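Side-chain contacts in aminotransferase, class I and II (Erwinia tasmaniensis, PDB 5Z0Q), which belongs to the class I and II aminotransferase family and carries pyridoxal-5'-phosphate in a pocket completed by the second subunit of its dimer: residues 123-126 with 127-130; 103-106 with 107-111; 144-148 with 149-153; 357-360 with 361-364. One frame throughout, in Å; residues are numbered along the deposited sequence.

Contact 1: residues 123-126 with 127-130. With PLP (pyridoxal-5'-phosphate), chain M.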
# COMPACT_ATOMS: atom_id res chain seq x y z
N PRO A 123 -22.84 0.14 -17.13
CA PRO A 123 -21.97 0.76 -16.13
C PRO A 123 -21.10 -0.25 -15.40
O PRO A 123 -21.33 -1.45 -15.54
CB PRO A 123 -22.96 1.41 -15.17
CG PRO A 123 -24.16 0.53 -15.24
CD PRO A 123 -24.24 0.08 -16.68
N ILE A 124 -20.11 0.22 -14.65
CA ILE A 124 -19.17 -0.67 -13.97
C ILE A 124 -18.40 0.12 -12.92
O ILE A 124 -18.47 1.35 -12.87
CB ILE A 124 -18.22 -1.33 -14.99
CG1 ILE A 124 -17.66 -2.65 -14.44
CG2 ILE A 124 -17.10 -0.38 -15.38
CD1 ILE A 124 -16.84 -3.43 -15.44
N TYR A 125 -17.67 -0.59 -12.07
CA TYR A 125 -16.79 0.03 -11.09
C TYR A 125 -15.86 1.02 -11.80
O TYR A 125 -15.17 0.63 -12.76
CB TYR A 125 -15.99 -1.05 -10.36
CG TYR A 125 -15.17 -0.59 -9.18
CD1 TYR A 125 -15.71 0.24 -8.21
CD2 TYR A 125 -13.86 -1.01 -9.02
CE1 TYR A 125 -14.97 0.66 -7.12
CE2 TYR A 125 -13.10 -0.60 -7.94
CZ TYR A 125 -13.66 0.23 -6.99
OH TYR A 125 -12.91 0.64 -5.91
N PRO A 126 -15.82 2.28 -11.38
CA PRO A 126 -15.14 3.33 -12.17
C PRO A 126 -13.69 3.00 -12.52
O PRO A 126 -13.27 3.28 -13.65
CB PRO A 126 -15.23 4.56 -11.26
CG PRO A 126 -16.48 4.34 -10.47
CD PRO A 126 -16.58 2.85 -10.25
N PRO A 127 -12.90 2.42 -11.61
CA PRO A 127 -11.51 2.10 -11.98
C PRO A 127 -11.37 1.14 -13.16
O PRO A 127 -10.26 0.98 -13.68
CB PRO A 127 -10.93 1.48 -10.70
CG PRO A 127 -11.70 2.11 -9.63
CD PRO A 127 -13.10 2.21 -10.16
N PHE A 128 -12.46 0.50 -13.60
CA PHE A 128 -12.34 -0.46 -14.70
C PHE A 128 -12.02 0.23 -16.02
O PHE A 128 -11.25 -0.29 -16.83
CB PHE A 128 -13.62 -1.28 -14.82
CG PHE A 128 -13.62 -2.51 -13.97
CD1 PHE A 128 -13.78 -2.43 -12.60
CD2 PHE A 128 -13.45 -3.76 -14.54
CE1 PHE A 128 -13.77 -3.56 -11.81
CE2 PHE A 128 -13.44 -4.90 -13.76
CZ PHE A 128 -13.60 -4.80 -12.40
N PHE A 129 -12.62 1.40 -16.27
CA PHE A 129 -12.25 2.20 -17.43
C PHE A 129 -11.33 3.36 -17.08
O PHE A 129 -10.83 4.02 -18.00
CB PHE A 129 -13.50 2.72 -18.15
CG PHE A 129 -14.44 3.49 -17.27
CD1 PHE A 129 -15.45 2.84 -16.57
CD2 PHE A 129 -14.33 4.87 -17.15
CE1 PHE A 129 -16.32 3.55 -15.76
CE2 PHE A 129 -15.19 5.58 -16.34
CZ PHE A 129 -16.19 4.92 -15.65
N LEU A 130 -11.09 3.61 -15.79
CA LEU A 130 -10.10 4.60 -15.40
C LEU A 130 -8.68 4.07 -15.51
O LEU A 130 -7.76 4.84 -15.80
CB LEU A 130 -10.37 5.07 -13.97
CG LEU A 130 -10.95 6.48 -13.80
CD1 LEU A 130 -12.27 6.61 -14.55
CD2 LEU A 130 -11.12 6.82 -12.33
N1 PLP M . -13.69 -3.76 -6.57
C2 PLP M . -15.03 -3.43 -6.59
C2A PLP M . -15.90 -3.87 -7.73
C3 PLP M . -15.58 -2.69 -5.55
O3 PLP M . -16.91 -2.36 -5.57
C4 PLP M . -14.78 -2.28 -4.49
C4A PLP M . -15.40 -1.63 -3.29
C5 PLP M . -13.43 -2.62 -4.47
C6 PLP M . -12.89 -3.36 -5.52
C5A PLP M . -12.57 -2.17 -3.31
O4P PLP M . -11.21 -2.12 -3.68
P PLP M . -10.15 -1.41 -2.71
O1P PLP M . -10.67 -0.04 -2.31
O2P PLP M . -8.82 -1.26 -3.41
O3P PLP M . -9.98 -2.26 -1.47
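Tyr125 and Pro127 make the tight half of this contact, the proline ring covering one face of the tyrosine ring. Pro127 CD stands 3.4 Å from the centroid of the Tyr125 ring, almost exactly on its normal, a CH-pi contact, while Pro127 CG reaches CE2 nearby. The pyridine ring of pyridoxal-5'-phosphate lies over the opposite face, with PLP N1 3.5 Å from Tyr125 CE2, so the phenol is held between proline and cofactor. Phe128 comes in at the rim: its CE1 lies near the tyrosine plane, and its CD1 is 3.4 Å from Tyr125 CB. With CG anti to the backbone N (chi1 -172°), the Tyr125 ring swings out beside its own carbonyl and over the cofactor. Ile124 CD1 lies over a face of the Phe128 ring, 4.0 Å from its centroid, a second CH-pi contact. An aromatic side chain set against the cofactor ring is familiar from fold type I PLP enzymes; here it comes from the loop between strand 117-122 and helix 127-134. The helix starts at once: Phe128 N donates to Tyr125 O (2.8 Å, 163°), and Leu130 N reaches Pro126 O at 3.1 Å, with a weak bond from Phe129 N to the same oxygen. Looser packing lies on the flank away from the cofactor, where Phe129 and Leu130 are partly exposed. Pro126 O sits over the face of the Phe129 ring, Ile124 CG2 touches that ring's edge at CD1 (3.8 Å), and within these two segments the Leu130 side chain meets mainly Pro126 O.

Contact 2: residues 103-106 with 107-111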
# COMPACT_ATOMS: atom_id res chain seq x y z
N GLY A 103 -4.70 -4.01 -8.02
CA GLY A 103 -4.67 -5.20 -8.84
C GLY A 103 -5.27 -4.99 -10.22
O GLY A 103 -4.83 -5.62 -11.19
N ILE A 104 -6.27 -4.12 -10.32
CA ILE A 104 -6.84 -3.80 -11.62
C ILE A 104 -5.85 -3.02 -12.47
O ILE A 104 -5.70 -3.27 -13.67
CB ILE A 104 -8.16 -3.02 -11.44
CG1 ILE A 104 -9.19 -3.89 -10.71
CG2 ILE A 104 -8.70 -2.55 -12.78
CD1 ILE A 104 -10.47 -3.16 -10.36
N ASN A 105 -5.14 -2.06 -11.86
CA ASN A 105 -4.20 -1.24 -12.61
C ASN A 105 -3.00 -2.06 -13.08
O ASN A 105 -2.61 -1.98 -14.25
CB ASN A 105 -3.74 -0.05 -11.76
CG ASN A 105 -4.79 1.04 -11.69
OD1 ASN A 105 -4.71 2.04 -12.41
ND2 ASN A 105 -5.79 0.85 -10.83
N ILE A 106 -2.42 -2.87 -12.19
CA ILE A 106 -1.27 -3.69 -12.56
C ILE A 106 -1.63 -4.61 -13.72
O ILE A 106 -0.85 -4.79 -14.66
CB ILE A 106 -0.76 -4.49 -11.35
CG1 ILE A 106 -0.31 -3.55 -10.23
CG2 ILE A 106 0.40 -5.40 -11.76
CD1 ILE A 106 -0.10 -4.26 -8.91
N ALA A 107 -2.83 -5.20 -13.67
CA ALA A 107 -3.25 -6.11 -14.73
C ALA A 107 -3.29 -5.41 -16.09
O ALA A 107 -2.87 -5.98 -17.10
CB ALA A 107 -4.61 -6.71 -14.40
N VAL A 108 -3.77 -4.17 -16.12
CA VAL A 108 -3.85 -3.44 -17.38
C VAL A 108 -2.46 -3.05 -17.88
O VAL A 108 -2.17 -3.14 -19.07
CB VAL A 108 -4.77 -2.22 -17.23
CG1 VAL A 108 -4.79 -1.40 -18.51
CG2 VAL A 108 -6.18 -2.65 -16.86
N ARG A 109 -1.59 -2.62 -16.96
CA ARG A 109 -0.24 -2.22 -17.37
C ARG A 109 0.60 -3.41 -17.80
O ARG A 109 1.52 -3.25 -18.62
CB ARG A 109 0.46 -1.48 -16.22
CG ARG A 109 -0.35 -0.36 -15.58
CD ARG A 109 -0.02 1.00 -16.16
NE ARG A 109 -0.85 2.04 -15.55
CZ ARG A 109 -0.52 2.71 -14.45
NH1 ARG A 109 0.61 2.44 -13.82
NH2 ARG A 109 -1.34 3.64 -13.97
N ALA A 110 0.31 -4.60 -17.29
CA ALA A 110 1.14 -5.77 -17.54
C ALA A 110 0.61 -6.68 -18.64
O ALA A 110 1.41 -7.34 -19.31
CB ALA A 110 1.29 -6.60 -16.25
N PHE A 111 -0.70 -6.74 -18.84
CA PHE A 111 -1.31 -7.65 -19.80
C PHE A 111 -1.79 -6.93 -21.06
O PHE A 111 -2.52 -7.53 -21.86
CB PHE A 111 -2.46 -8.41 -19.15
CG PHE A 111 -2.06 -9.17 -17.92
CD1 PHE A 111 -0.83 -9.79 -17.84
CD2 PHE A 111 -2.92 -9.26 -16.83
CE1 PHE A 111 -0.46 -10.49 -16.71
CE2 PHE A 111 -2.55 -9.95 -15.70
CZ PHE A 111 -1.32 -10.57 -15.64
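Four successive backbone bonds tie Gly103, Ile104, Asn105 and Ile106 to the residues four places on, the regular ladder of an alpha helix. Ala107 N meets Gly103 O at 3.2 Å, and Val108 N reaches Ile104 O at the same 3.2 Å. The next rung is straighter: Arg109 N to Asn105 O, 3.0 Å with 163° at the hydrogen. Ala110 N then closes on Ile106 O at 2.9 Å, with a more bent hydrogen angle of 135°.

The side chains mostly brush the carbonyls of the preceding turn. Val108 CG2 lies 3.3 Å from Ile104 O, because CG2 is turned anti to its own carbonyl carbon and leans back beside the backbone N. Arg109 CG comes to 3.1 Å from Asn105 O, after which the chain bends at chi2 (-96°). That bend lays the guanidinium alongside the Asn105 amide, the two planes nearly perpendicular, yet Arg109 NH2 stays 4.0 Å from Asn105 OD1. The amide is hydrogen-bonded instead from ND2 back to Val101 O. Around the helix, Ile104 packs on Phe128, Ala107 on Cys202, and Ile106 and Arg109 on Met270 of the second subunit. This is helix 101-111, whose first turn offers the backbone N of Val101 to the cofactor, an arrangement common to the large domain of fold type I PLP enzymes.

Contact 3: residues 144-148 with 149-153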
# COMPACT_ATOMS: atom_id res chain seq x y z
N LEU A 144 -24.82 -2.86 -20.50
CA LEU A 144 -25.66 -3.84 -19.84
C LEU A 144 -27.12 -3.59 -20.20
O LEU A 144 -27.58 -2.44 -20.23
CB LEU A 144 -25.48 -3.76 -18.32
CG LEU A 144 -24.12 -4.20 -17.77
CD1 LEU A 144 -24.12 -4.12 -16.25
CD2 LEU A 144 -23.80 -5.61 -18.23
N ARG A 145 -27.85 -4.67 -20.46
CA ARG A 145 -29.25 -4.58 -20.83
C ARG A 145 -30.11 -5.29 -19.78
O ARG A 145 -29.70 -6.31 -19.22
CB ARG A 145 -29.51 -5.19 -22.21
CG ARG A 145 -28.84 -4.41 -23.33
CD ARG A 145 -29.10 -2.92 -23.18
NE ARG A 145 -28.33 -2.12 -24.13
CZ ARG A 145 -28.28 -0.79 -24.12
NH1 ARG A 145 -28.95 -0.11 -23.19
NH2 ARG A 145 -27.56 -0.14 -25.02
N LEU A 146 -31.28 -4.73 -19.52
CA LEU A 146 -32.20 -5.28 -18.55
C LEU A 146 -33.01 -6.41 -19.17
O LEU A 146 -33.60 -6.24 -20.25
CB LEU A 146 -33.13 -4.18 -18.02
CG LEU A 146 -34.15 -4.57 -16.95
CD1 LEU A 146 -33.46 -5.27 -15.80
CD2 LEU A 146 -34.89 -3.33 -16.46
N GLU A 147 -33.03 -7.56 -18.51
CA GLU A 147 -33.78 -8.72 -18.99
C GLU A 147 -34.25 -9.53 -17.80
O GLU A 147 -33.43 -9.96 -16.98
CB GLU A 147 -32.94 -9.57 -19.94
CG GLU A 147 -33.69 -10.76 -20.52
CD GLU A 147 -32.96 -11.39 -21.69
OE1 GLU A 147 -31.92 -10.85 -22.11
OE2 GLU A 147 -33.43 -12.43 -22.20
N GLN A 148 -35.57 -9.76 -17.72
CA GLN A 148 -36.19 -10.49 -16.62
C GLN A 148 -35.81 -9.89 -15.27
O GLN A 148 -35.45 -10.59 -14.32
CB GLN A 148 -35.83 -11.98 -16.68
CG GLN A 148 -36.41 -12.71 -17.88
CD GLN A 148 -36.27 -14.22 -17.76
OE1 GLN A 148 -35.34 -14.81 -18.30
NE2 GLN A 148 -37.20 -14.84 -17.04
N GLN A 149 -35.88 -8.56 -15.19
CA GLN A 149 -35.55 -7.81 -13.98
C GLN A 149 -34.12 -8.10 -13.52
O GLN A 149 -33.84 -8.18 -12.32
CB GLN A 149 -36.55 -8.10 -12.86
CG GLN A 149 -37.98 -7.71 -13.20
CD GLN A 149 -38.96 -8.08 -12.09
OE1 GLN A 149 -39.48 -7.21 -11.40
NE2 GLN A 149 -39.21 -9.37 -11.93
N ARG A 150 -33.22 -8.27 -14.48
CA ARG A 150 -31.81 -8.50 -14.20
C ARG A 150 -30.96 -7.78 -15.23
O ARG A 150 -31.32 -7.71 -16.40
CB ARG A 150 -31.46 -10.00 -14.21
CG ARG A 150 -32.05 -10.81 -13.09
CD ARG A 150 -31.10 -11.93 -12.70
NE ARG A 150 -30.33 -12.39 -13.85
CZ ARG A 150 -29.28 -13.21 -13.76
NH1 ARG A 150 -28.88 -13.65 -12.58
NH2 ARG A 150 -28.63 -13.57 -14.86
N TRP A 151 -29.82 -7.25 -14.77
CA TRP A 151 -28.86 -6.61 -15.66
C TRP A 151 -27.90 -7.67 -16.18
O TRP A 151 -27.05 -8.17 -15.43
CB TRP A 151 -28.11 -5.50 -14.93
CG TRP A 151 -28.95 -4.29 -14.66
CD1 TRP A 151 -29.44 -3.88 -13.46
CD2 TRP A 151 -29.41 -3.34 -15.63
NE1 TRP A 151 -30.17 -2.73 -13.61
CE2 TRP A 151 -30.17 -2.38 -14.94
CE3 TRP A 151 -29.25 -3.21 -17.01
CZ2 TRP A 151 -30.77 -1.29 -15.58
CZ3 TRP A 151 -29.84 -2.13 -17.65
CH2 TRP A 151 -30.59 -1.19 -16.93
N VAL A 152 -28.03 -8.02 -17.45
CA VAL A 152 -27.23 -9.06 -18.07
C VAL A 152 -26.24 -8.44 -19.04
O VAL A 152 -26.42 -7.31 -19.53
CB VAL A 152 -28.11 -10.12 -18.78
CG1 VAL A 152 -29.05 -10.77 -17.78
CG2 VAL A 152 -28.88 -9.48 -19.92
N LEU A 153 -25.18 -9.18 -19.33
CA LEU A 153 -24.13 -8.76 -20.24
C LEU A 153 -24.15 -9.65 -21.48
O LEU A 153 -24.14 -10.88 -21.36
CB LEU A 153 -22.76 -8.81 -19.57
CG LEU A 153 -21.56 -8.46 -20.45
CD1 LEU A 153 -21.69 -7.05 -21.02
CD2 LEU A 153 -20.26 -8.60 -19.67
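Trp151 CG stands beside its backbone N (chi1 -72°), which folds the indole back across the facing strand and under Leu146 CB. That carbon sits over the six-membered ring, 4.1 Å from its centroid, a CH-pi contact displaced toward the rim. Leu146 CG is anti to its own backbone N (chi1 -179°), and this carries CD1 over the backbone of Arg150. At the indole's edge, Trp151 CZ3 comes 3.4 Å from Leu144 O. Leu146 and Trp151 form the non-hydrogen-bonded pair of a beta hairpin joining strand 139-146 to strand 151-152, an edge strand of the large sheet within this chain. Arg145 and Val152 are the neighbouring hydrogen-bonded pair, with Val152 N to Arg145 O at 3.0 Å and Arg145 N to Val152 O at 3.1 Å. Gln148 and Gln149 turn the chain, both in the left-handed helical region, and Glu147 N to Arg150 O (2.7 Å) closes the loop beside a weak return bond. The turn is exposed, but the Arg150 guanidinium goes to salt bridges with Glu186 and Glu323. At the inner end, Leu144 CD2 packs on Leu153 CB at 3.6 Å, and both leucines touch Ala121.

Contact 4: residues 357-360 with 361-364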
# COMPACT_ATOMS: atom_id res chain seq x y z
N PHE A 357 -19.97 5.99 -12.86
CA PHE A 357 -20.06 4.62 -13.32
C PHE A 357 -20.36 4.50 -14.82
O PHE A 357 -20.25 3.41 -15.37
CB PHE A 357 -21.14 3.86 -12.53
CG PHE A 357 -20.92 3.87 -11.05
CD1 PHE A 357 -21.43 4.90 -10.26
CD2 PHE A 357 -20.21 2.86 -10.43
CE1 PHE A 357 -21.24 4.91 -8.90
CE2 PHE A 357 -20.01 2.86 -9.06
CZ PHE A 357 -20.53 3.89 -8.29
N GLY A 358 -20.73 5.60 -15.47
CA GLY A 358 -20.97 5.58 -16.90
C GLY A 358 -22.44 5.68 -17.27
O GLY A 358 -22.83 5.22 -18.35
N ASN A 359 -23.25 6.28 -16.40
CA ASN A 359 -24.69 6.42 -16.67
C ASN A 359 -25.23 7.48 -15.71
O ASN A 359 -25.59 7.18 -14.57
CB ASN A 359 -25.41 5.09 -16.50
CG ASN A 359 -26.79 5.10 -17.13
OD1 ASN A 359 -27.48 6.12 -17.15
ND2 ASN A 359 -27.20 3.95 -17.66
N ASP A 360 -25.30 8.72 -16.19
CA ASP A 360 -25.73 9.86 -15.37
C ASP A 360 -27.22 9.84 -15.03
O ASP A 360 -27.70 10.82 -14.44
CB ASP A 360 -25.37 11.17 -16.07
CG ASP A 360 -26.26 11.46 -17.26
OD1 ASP A 360 -26.68 10.50 -17.94
OD2 ASP A 360 -26.55 12.65 -17.52
N ARG A 361 -27.98 8.80 -15.37
CA ARG A 361 -29.39 8.72 -15.01
C ARG A 361 -29.64 7.89 -13.76
O ARG A 361 -30.78 7.83 -13.30
CB ARG A 361 -30.20 8.15 -16.18
CG ARG A 361 -30.28 9.06 -17.40
CD ARG A 361 -30.95 10.38 -17.05
NE ARG A 361 -30.03 11.51 -17.17
CZ ARG A 361 -30.35 12.77 -16.86
NH1 ARG A 361 -31.56 13.06 -16.42
NH2 ARG A 361 -29.45 13.73 -17.01
N PHE A 362 -28.61 7.27 -13.21
CA PHE A 362 -28.75 6.38 -12.07
C PHE A 362 -28.06 6.96 -10.84
O PHE A 362 -27.21 7.85 -10.93
CB PHE A 362 -28.15 5.00 -12.38
CG PHE A 362 -28.95 4.19 -13.36
CD1 PHE A 362 -29.01 4.55 -14.69
CD2 PHE A 362 -29.61 3.04 -12.95
CE1 PHE A 362 -29.74 3.80 -15.60
CE2 PHE A 362 -30.33 2.28 -13.85
CZ PHE A 362 -30.40 2.66 -15.18
N VAL A 363 -28.44 6.43 -9.68
CA VAL A 363 -27.79 6.73 -8.41
C VAL A 363 -27.59 5.42 -7.67
O VAL A 363 -28.47 4.55 -7.67
CB VAL A 363 -28.61 7.73 -7.56
CG1 VAL A 363 -28.55 9.12 -8.16
CG2 VAL A 363 -30.06 7.26 -7.42
N ARG A 364 -26.43 5.27 -7.04
CA ARG A 364 -26.12 4.06 -6.29
C ARG A 364 -26.52 4.24 -4.83
O ARG A 364 -26.10 5.21 -4.18
CB ARG A 364 -24.64 3.70 -6.40
CG ARG A 364 -24.35 2.24 -6.06
CD ARG A 364 -22.88 1.89 -6.24
NE ARG A 364 -22.04 2.55 -5.25
CZ ARG A 364 -20.75 2.28 -5.06
NH1 ARG A 364 -20.15 1.35 -5.79
NH2 ARG A 364 -20.06 2.93 -4.14
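Charge first: Asp360 and Arg361 run side by side, and Arg361 NH2 donates to Asp360 OD2 in a salt bridge of 3.1 Å. The nitrogen approaches from above the carboxylate plane, although the oxygen lies close to the plane of the guanidinium, and the two groups stand steeply to each other. Bends at chi2 and chi3 bring the arginine's end back to its neighbour, while its NH1 is held by Val337 O.

Hydrogen bonds of the turn come next. Asn359 to Phe362 is a type I beta turn, closed by a weak bond from Phe362 N to Asn359 O. A second bond runs from Arg361 N to Asn359 OD1 (3.3 Å, 158°). Asn359 CG, anti to the backbone N (chi1 -164°), carries the amide into the turn, where the side-chain oxygen can take the backbone N-H two residues on, as in an Asx turn.

Aromatic contacts flank this. Asn359 ND2 lies 3.3 Å from Phe362 CE1, the amide steeply inclined to the ring, and Phe362 also stacks with Trp329. Further along, Phe357 CZ sits 3.4 Å above one face of the Arg364 guanidinium, toward its rim, with NH1 at the edge of the phenylalanine ring. Trp39 O binds NH2 of Arg364 and Asn176 OD1 weakly binds NH1. With Phe357 on one face and these two oxygens at its nitrogens, the guanidinium probably keeps a fixed orientation, its side chain about 5 Å from pyridoxal-5'-phosphate.

Contact 2 is the most buried, a helix touching the large sheet, neighbouring helices and the second subunit; contact 3 is a surface hairpin at that sheet's far edge, while contacts 1 and 4 are partly buried. Contacts 1, 2 and 4 all come near the cofactor; 1 and 2 meet where Phe128 CE1 packs on Ile104 CD1 at 3.6 Å. Contact 4 belongs to the smaller sheet, yet probably bonds its Phe357 O to Ile124 N of contact 1, and its Phe362 touches Trp151 of contact 3. Ring faces and helix-start bonds dominate contact 1, backbone ladders contacts 2 and 3. Between its own segments, contact 4 alone adds a salt bridge; contact 3 sends its arginine charge to outside glutamates.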